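Local coordinates for protein putative HTH-type transcriptional regulator PH0061 (Pyrococcus horikoshii, PDB 2DBB) that probably binds specific DNA sequences through a helix-turn-helix domain and regulates transcription, as a member of the AsnC family, at residues I71-S76 and N106-L111. Sequence-based numbering, arbitrary orientation.
Sequences IVLIKS and NIIVRL
Val72 and Val109 face each other as an antiparallel hydrogen-bonded pair, with Val72 N 2.7 Å from Val109 O. Ile74 and Ile107 form the next such pair. The side chains of both pairs share one sheet face, where Ile74 CB meets Ile107 CB at 3.8 Å. On the other face Leu73 and Ile108 run alongside each other in the same direction, and Leu73 CD2 comes within 3.4 Å of Ile108 CD1, closer than usual carbon contact. Ile71 CD1 sits over one face of the Arg110 guanidinium, whose NH1 makes a salt bridge to Glu99 of the second subunit.

The partly exposed end is polar instead. A classic beta bulge sets Asn106 and Ile107 both opposite Ile74, whose O accepts Ile107 N and, weakly, Asn106 N. Asn106 CG sits between its backbone N and carbonyl carbon (chi1 56°), which turns the amide to Ser76: OD1 takes Ser76 N on a lone pair at 2.7 Å, and ND2 gives to Ser76 OG at 3.1 Å. An alanine here would lose both bonds and would probably leave Ser76 N without its acceptor and the strand end less fixed.

Strands 67-76 and 107-114 are the central pair of the ferredoxin-like fold of AsnC-family C-terminal domains. Strands 134-148 and 95-102 flank them, and helix 79-89 packs on the Ile107 and Val109 face.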
ATOM      1  N   ILE B  71     -11.150  -3.220   4.106  1.00 22.58           N
ATOM      2  CA  ILE B  71     -11.048  -1.778   4.039  1.00 22.56           C
ATOM      3  C   ILE B  71     -12.189  -1.264   4.897  1.00 21.02           C
ATOM      4  O   ILE B  71     -13.325  -1.714   4.756  1.00 20.96           O
ATOM      5  CB  ILE B  71     -11.235  -1.243   2.599  1.00 23.09           C
ATOM      6  CG1 ILE B  71     -10.117  -1.763   1.683  1.00 27.10           C
ATOM      7  CG2 ILE B  71     -11.251   0.270   2.614  1.00 21.70           C
ATOM      8  CD1 ILE B  71      -8.738  -1.223   2.007  1.00 28.56           C
ATOM      9  N   VAL B  72     -11.875  -0.349   5.804  1.00 19.79           N
ATOM     10  CA  VAL B  72     -12.887   0.237   6.668  1.00 20.78           C
ATOM     11  C   VAL B  72     -13.067   1.705   6.289  1.00 19.47           C
ATOM     12  O   VAL B  72     -12.127   2.504   6.321  1.00 19.72           O
ATOM     13  CB  VAL B  72     -12.494   0.099   8.152  1.00 20.81           C
ATOM     14  CG1 VAL B  72     -13.562   0.731   9.046  1.00 21.72           C
ATOM     15  CG2 VAL B  72     -12.329  -1.374   8.490  1.00 18.28           C
ATOM     16  N   LEU B  73     -14.286   2.038   5.895  1.00 19.05           N
ATOM     17  CA  LEU B  73     -14.638   3.386   5.483  1.00 19.94           C
ATOM     18  C   LEU B  73     -15.381   4.032   6.648  1.00 20.04           C
ATOM     19  O   LEU B  73     -16.413   3.532   7.099  1.00 19.70           O
ATOM     20  CB  LEU B  73     -15.536   3.314   4.245  1.00 20.19           C
ATOM     21  CG  LEU B  73     -14.984   2.420   3.122  1.00 18.26           C
ATOM     22  CD1 LEU B  73     -16.074   2.156   2.093  1.00 18.82           C
ATOM     23  CD2 LEU B  73     -13.781   3.087   2.478  1.00 20.17           C
ATOM     24  N   ILE B  74     -14.854   5.145   7.134  1.00 20.98           N
ATOM     25  CA  ILE B  74     -15.464   5.811   8.275  1.00 21.87           C
ATOM     26  C   ILE B  74     -15.913   7.235   8.009  1.00 22.09           C
ATOM     27  O   ILE B  74     -15.194   8.020   7.398  1.00 22.12           O
ATOM     28  CB  ILE B  74     -14.481   5.855   9.471  1.00 21.76           C
ATOM     29  CG1 ILE B  74     -14.019   4.442   9.829  1.00 19.72           C
ATOM     30  CG2 ILE B  74     -15.145   6.528  10.664  1.00 22.49           C
ATOM     31  CD1 ILE B  74     -12.770   4.400  10.735  1.00 17.22           C
ATOM     32  N   LYS B  75     -17.114   7.559   8.478  1.00 24.97           N
ATOM     33  CA  LYS B  75     -17.643   8.910   8.371  1.00 27.95           C
ATOM     34  C   LYS B  75     -17.804   9.405   9.811  1.00 29.93           C
ATOM     35  O   LYS B  75     -18.589   8.852  10.572  1.00 27.19           O
ATOM     36  CB  LYS B  75     -19.000   8.929   7.666  1.00 30.31           C
ATOM     37  CG  LYS B  75     -19.501  10.342   7.385  1.00 35.08           C
ATOM     38  CD  LYS B  75     -18.482  11.098   6.539  1.00 41.76           C
ATOM     39  CE  LYS B  75     -18.863  12.556   6.309  1.00 45.58           C
ATOM     40  NZ  LYS B  75     -17.815  13.254   5.489  1.00 45.96           N
ATOM     41  N   SER B  76     -17.049  10.437  10.177  1.00 32.65           N
ATOM     42  CA  SER B  76     -17.096  11.000  11.524  1.00 38.07           C
ATOM     43  C   SER B  76     -18.187  12.045  11.743  1.00 42.01           C
ATOM     44  O   SER B  76     -18.678  12.673  10.803  1.00 41.30           O
ATOM     45  CB  SER B  76     -15.746  11.627  11.876  1.00 39.71           C
ATOM     46  OG  SER B  76     -14.721  10.652  11.893  1.00 40.29           O
ATOM     47  N   ASN B 106     -14.492  10.282   5.637  1.00 23.07           N
ATOM     48  CA  ASN B 106     -13.316  11.083   5.951  1.00 19.75           C
ATOM     49  C   ASN B 106     -12.137  10.275   6.487  1.00 19.99           C
ATOM     50  O   ASN B 106     -11.022  10.781   6.567  1.00 20.56           O
ATOM     51  CB  ASN B 106     -13.689  12.228   6.902  1.00 24.70           C
ATOM     52  CG  ASN B 106     -14.346  11.749   8.181  1.00 25.50           C
ATOM     53  OD1 ASN B 106     -15.402  11.127   8.158  1.00 29.33           O
ATOM     54  ND2 ASN B 106     -13.719  12.047   9.308  1.00 29.36           N
ATOM     55  N   ILE B 107     -12.370   9.016   6.838  1.00 20.36           N
ATOM     56  CA  ILE B 107     -11.292   8.166   7.325  1.00 22.10           C
ATOM     57  C   ILE B 107     -11.342   6.837   6.577  1.00 22.05           C
ATOM     58  O   ILE B 107     -12.390   6.190   6.495  1.00 22.11           O
ATOM     59  CB  ILE B 107     -11.400   7.909   8.852  1.00 22.27           C
ATOM     60  CG1 ILE B 107     -11.379   9.242   9.604  1.00 23.88           C
ATOM     61  CG2 ILE B 107     -10.217   7.063   9.326  1.00 23.85           C
ATOM     62  CD1 ILE B 107     -11.683   9.134  11.088  1.00 23.56           C
ATOM     63  N   ILE B 108     -10.202   6.457   6.012  1.00 21.49           N
ATOM     64  CA  ILE B 108     -10.070   5.219   5.255  1.00 21.28           C
ATOM     65  C   ILE B 108      -8.987   4.388   5.916  1.00 20.79           C
ATOM     66  O   ILE B 108      -7.854   4.841   6.048  1.00 20.16           O
ATOM     67  CB  ILE B 108      -9.644   5.484   3.793  1.00 22.48           C
ATOM     68  CG1 ILE B 108     -10.628   6.451   3.128  1.00 24.24           C
ATOM     69  CG2 ILE B 108      -9.607   4.161   3.017  1.00 22.39           C
ATOM     70  CD1 ILE B 108     -12.037   5.950   3.113  1.00 26.05           C
ATOM     71  N   VAL B 109      -9.341   3.165   6.303  1.00 20.65           N
ATOM     72  CA  VAL B 109      -8.414   2.277   6.986  1.00 20.79           C
ATOM     73  C   VAL B 109      -8.261   0.919   6.313  1.00 20.13           C
ATOM     74  O   VAL B 109      -9.230   0.333   5.855  1.00 22.10           O
ATOM     75  CB  VAL B 109      -8.884   2.018   8.433  1.00 19.63           C
ATOM     76  CG1 VAL B 109      -7.876   1.118   9.163  1.00 20.71           C
ATOM     77  CG2 VAL B 109      -9.064   3.339   9.162  1.00 20.83           C
ATOM     78  N   ARG B 110      -7.033   0.425   6.251  1.00 19.18           N
ATOM     79  CA  ARG B 110      -6.803  -0.894   5.686  1.00 21.52           C
ATOM     80  C   ARG B 110      -6.344  -1.793   6.824  1.00 21.53           C
ATOM     81  O   ARG B 110      -5.457  -1.420   7.592  1.00 22.47           O
ATOM     82  CB  ARG B 110      -5.728  -0.880   4.594  1.00 19.48           C
ATOM     83  CG  ARG B 110      -5.394  -2.287   4.089  1.00 21.73           C
ATOM     84  CD  ARG B 110      -4.242  -2.293   3.082  1.00 24.70           C
ATOM     85  NE  ARG B 110      -4.583  -1.622   1.832  1.00 24.77           N
ATOM     86  CZ  ARG B 110      -5.374  -2.133   0.891  1.00 30.13           C
ATOM     87  NH1 ARG B 110      -5.915  -3.338   1.047  1.00 31.35           N
ATOM     88  NH2 ARG B 110      -5.630  -1.439  -0.212  1.00 30.43           N
ATOM     89  N   LEU B 111      -6.954  -2.972   6.921  1.00 20.80           N
ATOM     90  CA  LEU B 111      -6.621  -3.959   7.935  1.00 20.82           C
ATOM     91  C   LEU B 111      -6.110  -5.239   7.280  1.00 22.85           C
ATOM     92  O   LEU B 111      -6.581  -5.630   6.207  1.00 21.64           O
ATOM     93  CB  LEU B 111      -7.862  -4.345   8.746  1.00 20.65           C
ATOM     94  CG  LEU B 111      -8.753  -3.283   9.380  1.00 21.94           C
ATOM     95  CD1 LEU B 111      -9.951  -3.972  10.031  1.00 20.49           C
ATOM     96  CD2 LEU B 111      -7.956  -2.478  10.401  1.00 21.30           C
TER